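Chitinase (Thermococcus chitonophagus, PDB 5XSW) probably acts as an endochitinase that binds and hydrolyses chitin chains, the part described here being the C-terminal portion of a longer protein and carrying bound sugars. Local coordinates at residues Ile115-Pro124 against Leu454-His463; His147-His158 against Tyr196-Phe205. All coordinates share one frame; numbering follows the deposited sequence.

Overall arrangement
Both contacts belong to the mainly helical part of the chain that follows the N-terminal beta-sheets, and their centres lie 18 Å apart. Interaction 2 is nested inside the loop that interaction 1 closes: 147-158 and 196-205 both come between 115-124 and 454-463. The first contact drapes a long segment over helix 449-461; the second ties another irregular segment to the junction of helices 186-199 and 203-214. They meet at helix 186-199, where Glu197 forms a salt bridge with Arg458 and Tyr196 packs on Ile115, so together they join parts of the helical domain far apart in sequence. Interaction 2 is the more central; the side chain of Phe205 is about 13 Å from a bound N-acetylglucosamine.

Interaction 1: Ile115-Pro124 against Leu454-His463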
loop_
_atom_site.group_PDB
_atom_site.type_symbol
_atom_site.label_atom_id
_atom_site.label_comp_id
_atom_site.label_asym_id
_atom_site.label_seq_id
_atom_site.Cartn_x
_atom_site.Cartn_y
_atom_site.Cartn_z
ATOM N N ILE A 115 -20.302 12.763 19.565
ATOM C CA ILE A 115 -20.137 12.110 20.859
ATOM C C ILE A 115 -20.628 13.103 21.963
ATOM O O ILE A 115 -21.359 12.724 22.870
ATOM C CB ILE A 115 -18.654 11.747 21.157
ATOM C CG1 ILE A 115 -18.007 10.960 19.984
ATOM C CG2 ILE A 115 -18.543 11.050 22.536
ATOM C CD1 ILE A 115 -18.782 9.697 19.642
ATOM N N GLY A 116 -20.182 14.353 21.866
ATOM C CA GLY A 116 -20.561 15.402 22.816
ATOM C C GLY A 116 -20.054 16.732 22.296
ATOM O O GLY A 116 -19.315 16.769 21.326
ATOM N N GLU A 117 -20.430 17.835 22.939
ATOM C CA GLU A 117 -20.032 19.163 22.464
ATOM C C GLU A 117 -19.751 20.067 23.656
ATOM O O GLU A 117 -20.335 19.854 24.706
ATOM C CB GLU A 117 -21.152 19.787 21.611
ATOM C CG GLU A 117 -21.431 19.082 20.311
ATOM C CD GLU A 117 -22.424 19.865 19.458
ATOM O OE1 GLU A 117 -23.055 20.799 20.003
ATOM O OE2 GLU A 117 -22.562 19.566 18.255
ATOM N N LEU A 118 -18.827 21.005 23.499
ATOM C CA LEU A 118 -18.542 21.984 24.538
ATOM C C LEU A 118 -19.784 22.850 24.683
ATOM O O LEU A 118 -20.503 23.045 23.696
ATOM C CB LEU A 118 -17.354 22.863 24.161
ATOM C CG LEU A 118 -15.974 22.198 24.198
ATOM C CD1 LEU A 118 -14.913 23.058 23.555
ATOM C CD2 LEU A 118 -15.612 21.895 25.634
ATOM N N PRO A 119 -20.028 23.385 25.887
ATOM C CA PRO A 119 -21.141 24.334 26.031
ATOM C C PRO A 119 -21.099 25.414 24.968
ATOM O O PRO A 119 -20.028 25.889 24.541
ATOM C CB PRO A 119 -20.912 24.920 27.432
ATOM C CG PRO A 119 -20.344 23.749 28.208
ATOM C CD PRO A 119 -19.426 23.041 27.194
ATOM N N ALA A 120 -22.284 25.762 24.484
ATOM C CA ALA A 120 -22.409 26.807 23.485
ATOM C C ALA A 120 -21.797 28.148 23.936
ATOM O O ALA A 120 -21.321 28.946 23.116
ATOM C CB ALA A 120 -23.903 26.989 23.111
ATOM N N SER A 121 -21.767 28.389 25.241
ATOM C CA SER A 121 -21.087 29.608 25.701
ATOM C C SER A 121 -19.554 29.623 25.550
ATOM O O SER A 121 -18.935 30.700 25.644
ATOM C CB SER A 121 -21.430 29.860 27.160
ATOM O OG SER A 121 -20.995 28.789 27.961
ATOM N N TRP A 122 -18.931 28.462 25.286
ATOM C CA TRP A 122 -17.465 28.418 25.137
ATOM C C TRP A 122 -16.971 29.272 23.985
ATOM O O TRP A 122 -17.504 29.211 22.877
ATOM C CB TRP A 122 -16.962 26.949 24.939
ATOM C CG TRP A 122 -15.489 26.880 25.081
ATOM C CD1 TRP A 122 -14.781 26.629 26.221
ATOM C CD2 TRP A 122 -14.533 27.111 24.048
ATOM N NE1 TRP A 122 -13.434 26.679 25.944
ATOM C CE2 TRP A 122 -13.262 26.989 24.623
ATOM C CE3 TRP A 122 -14.637 27.418 22.684
ATOM C CZ2 TRP A 122 -12.091 27.148 23.886
ATOM C CZ3 TRP A 122 -13.473 27.585 21.949
ATOM C CH2 TRP A 122 -12.216 27.441 22.558
ATOM N N LYS A 123 -15.897 30.016 24.233
ATOM C CA LYS A 123 -15.184 30.779 23.227
ATOM C C LYS A 123 -13.718 30.742 23.623
ATOM O O LYS A 123 -13.406 30.595 24.788
ATOM C CB LYS A 123 -15.655 32.257 23.174
ATOM C CG LYS A 123 -17.112 32.466 22.871
ATOM C CD LYS A 123 -17.484 33.953 22.975
ATOM C CE LYS A 123 -17.691 34.419 24.441
ATOM N NZ LYS A 123 -19.042 34.048 25.035
ATOM N N PRO A 124 -12.818 30.934 22.669
ATOM C CA PRO A 124 -11.383 30.966 22.952
ATOM C C PRO A 124 -11.018 32.074 23.925
ATOM O O PRO A 124 -11.768 33.042 24.048
ATOM C CB PRO A 124 -10.757 31.252 21.592
ATOM C CG PRO A 124 -11.754 30.806 20.608
ATOM C CD PRO A 124 -13.107 30.978 21.222
ATOM N N LEU A 454 -11.686 14.037 27.023
ATOM C CA LEU A 454 -12.469 14.405 25.843
ATOM C C LEU A 454 -12.730 15.914 25.773
ATOM O O LEU A 454 -12.736 16.509 24.685
ATOM C CB LEU A 454 -13.827 13.694 25.805
ATOM C CG LEU A 454 -13.786 12.207 25.419
ATOM C CD1 LEU A 454 -15.234 11.603 25.381
ATOM C CD2 LEU A 454 -13.083 12.083 24.023
ATOM N N THR A 455 -12.906 16.529 26.939
ATOM C CA THR A 455 -13.158 18.002 26.947
ATOM C C THR A 455 -11.887 18.753 26.501
ATOM O O THR A 455 -11.935 19.683 25.694
ATOM C CB THR A 455 -13.665 18.431 28.350
ATOM O OG1 THR A 455 -14.954 17.837 28.578
ATOM C CG2 THR A 455 -13.839 19.986 28.395
ATOM N N ILE A 456 -10.716 18.263 26.944
ATOM C CA ILE A 456 -9.444 18.819 26.488
ATOM C C ILE A 456 -9.305 18.697 24.973
ATOM O O ILE A 456 -8.925 19.651 24.254
ATOM C CB ILE A 456 -8.236 18.107 27.154
ATOM C CG1 ILE A 456 -8.177 18.358 28.675
ATOM C CG2 ILE A 456 -6.933 18.490 26.380
ATOM C CD1 ILE A 456 -7.793 19.857 29.069
ATOM N N LEU A 457 -9.595 17.505 24.458
ATOM C CA LEU A 457 -9.578 17.331 22.983
ATOM C C LEU A 457 -10.521 18.310 22.226
ATOM O O LEU A 457 -10.151 18.882 21.178
ATOM C CB LEU A 457 -9.953 15.888 22.620
ATOM C CG LEU A 457 -8.859 14.817 22.947
ATOM C CD1 LEU A 457 -9.323 13.380 22.578
ATOM C CD2 LEU A 457 -7.522 15.166 22.239
ATOM N N ARG A 458 -11.711 18.506 22.769
ATOM C CA ARG A 458 -12.708 19.386 22.123
ATOM C C ARG A 458 -12.243 20.820 22.136
ATOM O O ARG A 458 -12.374 21.537 21.130
ATOM C CB ARG A 458 -14.070 19.259 22.846
ATOM C CG ARG A 458 -14.737 17.954 22.465
ATOM C CD ARG A 458 -16.030 17.636 23.172
ATOM N NE ARG A 458 -16.358 16.245 22.881
ATOM C CZ ARG A 458 -17.073 15.468 23.663
ATOM N NH1 ARG A 458 -17.577 15.937 24.793
ATOM N NH2 ARG A 458 -17.258 14.201 23.342
ATOM N N VAL A 459 -11.642 21.227 23.258
ATOM C CA VAL A 459 -11.037 22.555 23.299
ATOM C C VAL A 459 -9.990 22.681 22.247
ATOM O O VAL A 459 -9.997 23.648 21.470
ATOM C CB VAL A 459 -10.450 22.844 24.672
ATOM C CG1 VAL A 459 -9.532 24.056 24.607
ATOM C CG2 VAL A 459 -11.610 23.065 25.639
ATOM N N ALA A 460 -9.089 21.700 22.162
ATOM C CA ALA A 460 -8.078 21.781 21.090
ATOM C C ALA A 460 -8.727 21.828 19.719
ATOM O O ALA A 460 -8.304 22.602 18.840
ATOM C CB ALA A 460 -7.096 20.555 21.170
ATOM N N MET A 461 -9.738 20.972 19.513
ATOM C CA MET A 461 -10.302 20.840 18.162
ATOM C C MET A 461 -11.139 22.015 17.688
ATOM O O MET A 461 -11.398 22.165 16.471
ATOM C CB MET A 461 -11.146 19.536 18.065
ATOM C CG MET A 461 -10.182 18.306 18.174
ATOM S SD MET A 461 -11.075 16.742 18.216
ATOM C CE MET A 461 -11.499 16.549 16.490
ATOM N N LYS A 462 -11.548 22.863 18.633
ATOM C CA LYS A 462 -12.185 24.137 18.263
ATOM C C LYS A 462 -11.246 24.904 17.363
ATOM O O LYS A 462 -11.669 25.709 16.577
ATOM C CB LYS A 462 -12.519 24.971 19.514
ATOM C CG LYS A 462 -13.705 24.472 20.340
ATOM C CD LYS A 462 -15.024 24.885 19.553
ATOM C CE LYS A 462 -16.321 24.523 20.277
ATOM N NZ LYS A 462 -17.539 24.787 19.395
ATOM N N HIS A 463 -9.951 24.693 17.481
ATOM C CA HIS A 463 -8.988 25.374 16.630
ATOM C C HIS A 463 -8.573 24.619 15.373
ATOM O O HIS A 463 -7.779 25.083 14.619
ATOM C CB HIS A 463 -7.744 25.768 17.409
ATOM C CG HIS A 463 -8.014 26.648 18.575
ATOM N ND1 HIS A 463 -7.705 27.983 18.581
ATOM C CD2 HIS A 463 -8.569 26.387 19.771
ATOM C CE1 HIS A 463 -8.058 28.505 19.732
ATOM N NE2 HIS A 463 -8.586 27.558 20.472
HETATM O O HOH W 1 -17.963 18.515 25.883
HETATM O O HOH W 2 -19.781 23.868 21.129
HETATM O O HOH W 3 -18.769 26.833 21.710
#
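Leu118 drops its branched end onto segment 454-463, between Thr455, Arg458, Val459 and Lys462. Its CD2 meets Thr455 CG2 at 3.8 Å, while the other branch, CD1, approaches Lys462 CG at 3.7 Å and also Val459 CG2. The same CD1 lies over one face of the Trp122 indole, towards its rim. Lys462, bent at chi2 (-76°), lays its aliphatic chain along this indole, with CG 3.5 Å from Trp122 CZ3. Farther along, Arg458 stretches out until its guanidinium lies flat against Gly116: Gly116 O sits over one face, 3.4 Å from Arg458 NE without a hydrogen bond. Ile115 CG2 comes to the guanidinium edge, and NH2 reaches Glu197 in a salt bridge while NH1 bonds to Pro159 O. A water accepts from Arg458 NH1 at 2.8 Å and donates weakly to Glu117 O. A methionine in place of Arg458 would probably leave Glu197 without its charged mate and strip Pro159 O of a donor. The outer side is looser and wet. No direct hydrogen bond joins the two segments; one water accepts from Lys462 NZ at 3.0 Å while donating to Leu118 O. Another, weakly held by Lys462 NZ, donates to Pro119 O and Trp122 O, at the two ends of the turn. The result is an irregular segment with a type I beta turn, Pro119 to Trp122, packed along the C-terminal half of an alpha-helix.

Interaction 2: His147-His158 against Tyr196-Phe205; sequences HQNGFIMYNPPH and YEWFKVNPNF
With CG anti to the backbone N (chi1 -180°), Asn202 reaches its amide into the bend at Gly150; Met153, also extended at chi1 (-169°), then folds back at chi2 and chi3 to set its methyl beside Tyr196. Asn202 ND2 donates to Gly150 O at 3.0 Å, on a lone pair in the carbonyl plane, and also bonds to Asp386. OD1 of the same amide accepts from Asn204 N from above its carbonyl plane, so Asn202 is the N-cap of helix 203-214 and ties that helix start to the facing loop. The backbones form a single beta bridge at Ile152 and Val201: Asn202 N donates to Phe151 O, and Met153 N to Lys200 O at 3.0 Å (158°). Phe151 turns its edge to the face of Phe205 in a T-shaped pair, centroids 5.4 Å apart, while Phe151 CE1 touches Val201 CG2 at 3.6 Å. Met153 CB packs at the edge of the Tyr196 ring, 3.6 Å from CE1, and SD makes an oblique Met-aromatic contact. Beyond it, one water accepts a hydrogen bond from Tyr196 OH and donates one to His158 O; a second links Asn204 ND2 with His147 NE2, and Asn204 ND2 also bonds to Asp386.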
loop_
_atom_site.group_PDB
_atom_site.type_symbol
_atom_site.label_atom_id
_atom_site.label_comp_id
_atom_site.label_asym_id
_atom_site.label_seq_id
_atom_site.Cartn_x
_atom_site.Cartn_y
_atom_site.Cartn_z
ATOM N N HIS A 147 -23.223 -0.786 27.029
ATOM C CA HIS A 147 -23.666 -0.493 25.672
ATOM C C HIS A 147 -23.221 -1.601 24.718
ATOM O O HIS A 147 -22.634 -2.580 25.141
ATOM C CB HIS A 147 -23.117 0.839 25.207
ATOM C CG HIS A 147 -21.602 0.888 25.162
ATOM N ND1 HIS A 147 -20.878 0.784 23.983
ATOM C CD2 HIS A 147 -20.680 1.003 26.161
ATOM C CE1 HIS A 147 -19.582 0.887 24.248
ATOM N NE2 HIS A 147 -19.431 1.009 25.562
ATOM N N GLN A 148 -23.521 -1.460 23.438
ATOM C CA GLN A 148 -23.154 -2.535 22.510
ATOM C C GLN A 148 -22.626 -1.932 21.196
ATOM O O GLN A 148 -22.839 -2.488 20.110
ATOM C CB GLN A 148 -24.374 -3.482 22.278
ATOM C CG GLN A 148 -24.566 -4.528 23.464
ATOM C CD GLN A 148 -23.406 -5.594 23.647
ATOM O OE1 GLN A 148 -23.542 -6.733 23.174
ATOM N NE2 GLN A 148 -22.297 -5.234 24.375
ATOM N N ASN A 149 -21.961 -0.790 21.265
ATOM C CA ASN A 149 -21.386 -0.214 20.033
ATOM C C ASN A 149 -20.238 -1.104 19.479
ATOM O O ASN A 149 -19.459 -1.686 20.258
ATOM C CB ASN A 149 -20.841 1.198 20.288
ATOM C CG ASN A 149 -21.960 2.214 20.588
ATOM O OD1 ASN A 149 -22.532 2.816 19.684
ATOM N ND2 ASN A 149 -22.198 2.442 21.846
ATOM N N GLY A 150 -20.122 -1.188 18.166
ATOM C CA GLY A 150 -19.033 -1.987 17.618
ATOM C C GLY A 150 -17.940 -1.021 17.232
ATOM O O GLY A 150 -17.418 -0.306 18.079
ATOM N N PHE A 151 -17.621 -0.975 15.947
ATOM C CA PHE A 151 -16.554 -0.142 15.416
ATOM C C PHE A 151 -16.861 1.386 15.590
ATOM O O PHE A 151 -16.037 2.148 16.075
ATOM C CB PHE A 151 -16.375 -0.488 13.899
ATOM C CG PHE A 151 -15.572 0.514 13.135
ATOM C CD1 PHE A 151 -14.320 0.909 13.613
ATOM C CD2 PHE A 151 -16.008 0.988 11.911
ATOM C CE1 PHE A 151 -13.534 1.797 12.896
ATOM C CE2 PHE A 151 -15.218 1.925 11.209
ATOM C CZ PHE A 151 -13.985 2.310 11.714
ATOM N N ILE A 152 -18.052 1.816 15.174
ATOM C CA ILE A 152 -18.441 3.264 15.234
ATOM C C ILE A 152 -19.325 3.490 16.459
ATOM O O ILE A 152 -20.220 2.691 16.702
ATOM C CB ILE A 152 -19.198 3.733 13.932
ATOM C CG1 ILE A 152 -18.258 3.628 12.696
ATOM C CG2 ILE A 152 -19.763 5.192 14.066
ATOM C CD1 ILE A 152 -17.130 4.684 12.733
ATOM N N MET A 153 -19.095 4.588 17.188
ATOM C CA MET A 153 -19.791 4.817 18.437
ATOM C C MET A 153 -21.095 5.594 18.115
ATOM O O MET A 153 -21.157 6.798 18.338
ATOM C CB MET A 153 -18.922 5.615 19.428
ATOM C CG MET A 153 -19.589 5.605 20.891
ATOM S SD MET A 153 -19.268 4.061 21.759
ATOM C CE MET A 153 -17.709 4.373 22.568
ATOM N N TYR A 154 -22.076 4.925 17.509
ATOM C CA TYR A 154 -23.349 5.614 17.184
ATOM C C TYR A 154 -24.069 6.040 18.467
ATOM O O TYR A 154 -24.713 7.048 18.479
ATOM C CB TYR A 154 -24.274 4.705 16.375
ATOM C CG TYR A 154 -23.715 4.294 15.019
ATOM C CD1 TYR A 154 -23.740 5.168 13.976
ATOM C CD2 TYR A 154 -23.185 2.997 14.817
ATOM C CE1 TYR A 154 -23.201 4.772 12.675
ATOM C CE2 TYR A 154 -22.660 2.577 13.527
ATOM C CZ TYR A 154 -22.680 3.469 12.489
ATOM O OH TYR A 154 -22.201 3.122 11.234
ATOM N N ASN A 155 -23.963 5.255 19.534
ATOM C CA ASN A 155 -24.682 5.559 20.791
ATOM C C ASN A 155 -23.741 5.592 22.022
ATOM O O ASN A 155 -23.667 4.648 22.794
ATOM C CB ASN A 155 -25.798 4.509 20.997
ATOM C CG ASN A 155 -26.771 4.411 19.782
ATOM O OD1 ASN A 155 -26.805 3.385 19.074
ATOM N ND2 ASN A 155 -27.593 5.450 19.576
ATOM N N PRO A 156 -22.964 6.645 22.141
ATOM C CA PRO A 156 -21.923 6.743 23.160
ATOM C C PRO A 156 -22.558 6.580 24.534
ATOM O O PRO A 156 -23.688 7.066 24.776
ATOM C CB PRO A 156 -21.357 8.156 22.965
ATOM C CG PRO A 156 -21.897 8.641 21.717
ATOM C CD PRO A 156 -23.081 7.859 21.323
ATOM N N PRO A 157 -21.896 5.835 25.399
ATOM C CA PRO A 157 -22.509 5.628 26.711
ATOM C C PRO A 157 -22.464 6.897 27.573
ATOM O O PRO A 157 -23.167 6.943 28.570
ATOM C CB PRO A 157 -21.640 4.553 27.333
ATOM C CG PRO A 157 -20.236 4.828 26.725
ATOM C CD PRO A 157 -20.572 5.182 25.278
ATOM N N HIS A 158 -21.653 7.881 27.197
ATOM C CA HIS A 158 -21.544 9.122 27.979
ATOM C C HIS A 158 -21.004 10.171 27.036
ATOM O O HIS A 158 -20.228 9.858 26.133
ATOM C CB HIS A 158 -20.643 8.933 29.203
ATOM C CG HIS A 158 -20.782 10.021 30.237
ATOM N ND1 HIS A 158 -20.238 11.274 30.085
ATOM C CD2 HIS A 158 -21.440 10.038 31.420
ATOM C CE1 HIS A 158 -20.552 12.024 31.126
ATOM N NE2 HIS A 158 -21.264 11.287 31.961
ATOM N N TYR A 196 -11.172 8.189 18.877
ATOM C CA TYR A 196 -12.601 8.218 19.245
ATOM C C TYR A 196 -13.211 9.576 18.887
ATOM O O TYR A 196 -14.145 9.664 18.146
ATOM C CB TYR A 196 -12.700 7.973 20.751
ATOM C CG TYR A 196 -14.092 7.947 21.366
ATOM C CD1 TYR A 196 -15.212 7.562 20.632
ATOM C CD2 TYR A 196 -14.264 8.269 22.724
ATOM C CE1 TYR A 196 -16.485 7.501 21.243
ATOM C CE2 TYR A 196 -15.519 8.232 23.321
ATOM C CZ TYR A 196 -16.618 7.865 22.575
ATOM O OH TYR A 196 -17.859 7.805 23.194
ATOM N N GLU A 197 -12.642 10.652 19.404
ATOM C CA GLU A 197 -13.241 11.974 19.198
ATOM C C GLU A 197 -13.123 12.436 17.747
ATOM O O GLU A 197 -14.038 13.055 17.175
ATOM C CB GLU A 197 -12.603 13.017 20.195
ATOM C CG GLU A 197 -13.306 14.425 20.148
ATOM C CD GLU A 197 -14.796 14.380 20.572
ATOM O OE1 GLU A 197 -15.232 13.466 21.349
ATOM O OE2 GLU A 197 -15.532 15.296 20.151
ATOM N N TRP A 198 -11.994 12.150 17.120
ATOM C CA TRP A 198 -11.787 12.554 15.743
ATOM C C TRP A 198 -12.581 11.682 14.757
ATOM O O TRP A 198 -13.322 12.218 13.922
ATOM C CB TRP A 198 -10.264 12.491 15.403
ATOM C CG TRP A 198 -9.846 13.289 14.204
ATOM C CD1 TRP A 198 -10.650 13.950 13.290
ATOM C CD2 TRP A 198 -8.507 13.504 13.785
ATOM N NE1 TRP A 198 -9.859 14.583 12.355
ATOM C CE2 TRP A 198 -8.541 14.327 12.647
ATOM C CE3 TRP A 198 -7.261 13.108 14.298
ATOM C CZ2 TRP A 198 -7.375 14.725 11.983
ATOM C CZ3 TRP A 198 -6.125 13.526 13.662
ATOM C CH2 TRP A 198 -6.190 14.318 12.498
ATOM N N PHE A 199 -12.471 10.344 14.841
ATOM C CA PHE A 199 -13.044 9.483 13.755
ATOM C C PHE A 199 -14.233 8.665 14.246
ATOM O O PHE A 199 -14.795 7.876 13.491
ATOM C CB PHE A 199 -11.943 8.540 13.145
ATOM C CG PHE A 199 -10.793 9.329 12.540
ATOM C CD1 PHE A 199 -10.989 10.031 11.367
ATOM C CD2 PHE A 199 -9.534 9.381 13.176
ATOM C CE1 PHE A 199 -9.951 10.835 10.827
ATOM C CE2 PHE A 199 -8.506 10.131 12.625
ATOM C CZ PHE A 199 -8.737 10.890 11.469
ATOM N N LYS A 200 -14.619 8.882 15.512
ATOM C CA LYS A 200 -15.818 8.263 16.137
ATOM C C LYS A 200 -15.644 6.785 16.334
ATOM O O LYS A 200 -16.629 6.039 16.440
ATOM C CB LYS A 200 -17.098 8.527 15.300
ATOM C CG LYS A 200 -17.166 9.998 14.790
ATOM C CD LYS A 200 -16.994 11.009 15.976
ATOM C CE LYS A 200 -16.932 12.429 15.368
ATOM N NZ LYS A 200 -16.765 13.506 16.445
ATOM N N VAL A 201 -14.382 6.341 16.416
ATOM C CA VAL A 201 -14.109 4.930 16.672
ATOM C C VAL A 201 -14.127 4.587 18.156
ATOM O O VAL A 201 -13.463 5.274 18.965
ATOM C CB VAL A 201 -12.678 4.543 16.095
ATOM C CG1 VAL A 201 -12.392 3.029 16.323
ATOM C CG2 VAL A 201 -12.697 4.917 14.583
ATOM N N ASN A 202 -14.907 3.562 18.494
ATOM C CA ASN A 202 -15.061 2.988 19.831
ATOM C C ASN A 202 -13.708 2.500 20.352
ATOM O O ASN A 202 -13.112 1.610 19.760
ATOM C CB ASN A 202 -16.026 1.796 19.745
ATOM C CG ASN A 202 -16.280 1.102 21.082
ATOM O OD1 ASN A 202 -15.811 1.526 22.155
ATOM N ND2 ASN A 202 -17.064 0.042 21.029
ATOM N N PRO A 203 -13.214 3.087 21.444
ATOM C CA PRO A 203 -11.930 2.645 21.990
ATOM C C PRO A 203 -11.924 1.163 22.286
ATOM O O PRO A 203 -10.866 0.543 22.154
ATOM C CB PRO A 203 -11.786 3.462 23.332
ATOM C CG PRO A 203 -12.683 4.665 23.135
ATOM C CD PRO A 203 -13.835 4.174 22.225
ATOM N N ASN A 204 -13.061 0.576 22.679
ATOM C CA ASN A 204 -13.051 -0.855 22.984
ATOM C C ASN A 204 -12.774 -1.702 21.695
ATOM O O ASN A 204 -12.210 -2.796 21.749
ATOM C CB ASN A 204 -14.403 -1.282 23.553
ATOM C CG ASN A 204 -14.626 -0.754 24.977
ATOM O OD1 ASN A 204 -13.672 -0.478 25.716
ATOM N ND2 ASN A 204 -15.901 -0.584 25.344
ATOM N N PHE A 205 -13.205 -1.183 20.562
ATOM C CA PHE A 205 -12.994 -1.927 19.302
ATOM C C PHE A 205 -11.456 -1.916 18.996
ATOM O O PHE A 205 -10.893 -2.941 18.647
ATOM C CB PHE A 205 -13.761 -1.291 18.153
ATOM C CG PHE A 205 -13.480 -1.979 16.827
ATOM C CD1 PHE A 205 -14.129 -3.164 16.536
ATOM C CD2 PHE A 205 -12.503 -1.477 15.945
ATOM C CE1 PHE A 205 -13.858 -3.878 15.344
ATOM C CE2 PHE A 205 -12.198 -2.181 14.739
ATOM C CZ PHE A 205 -12.897 -3.381 14.457
HETATM O O HOH W 4 -17.333 0.758 27.372
HETATM O O HOH W 5 -18.203 8.106 25.673
#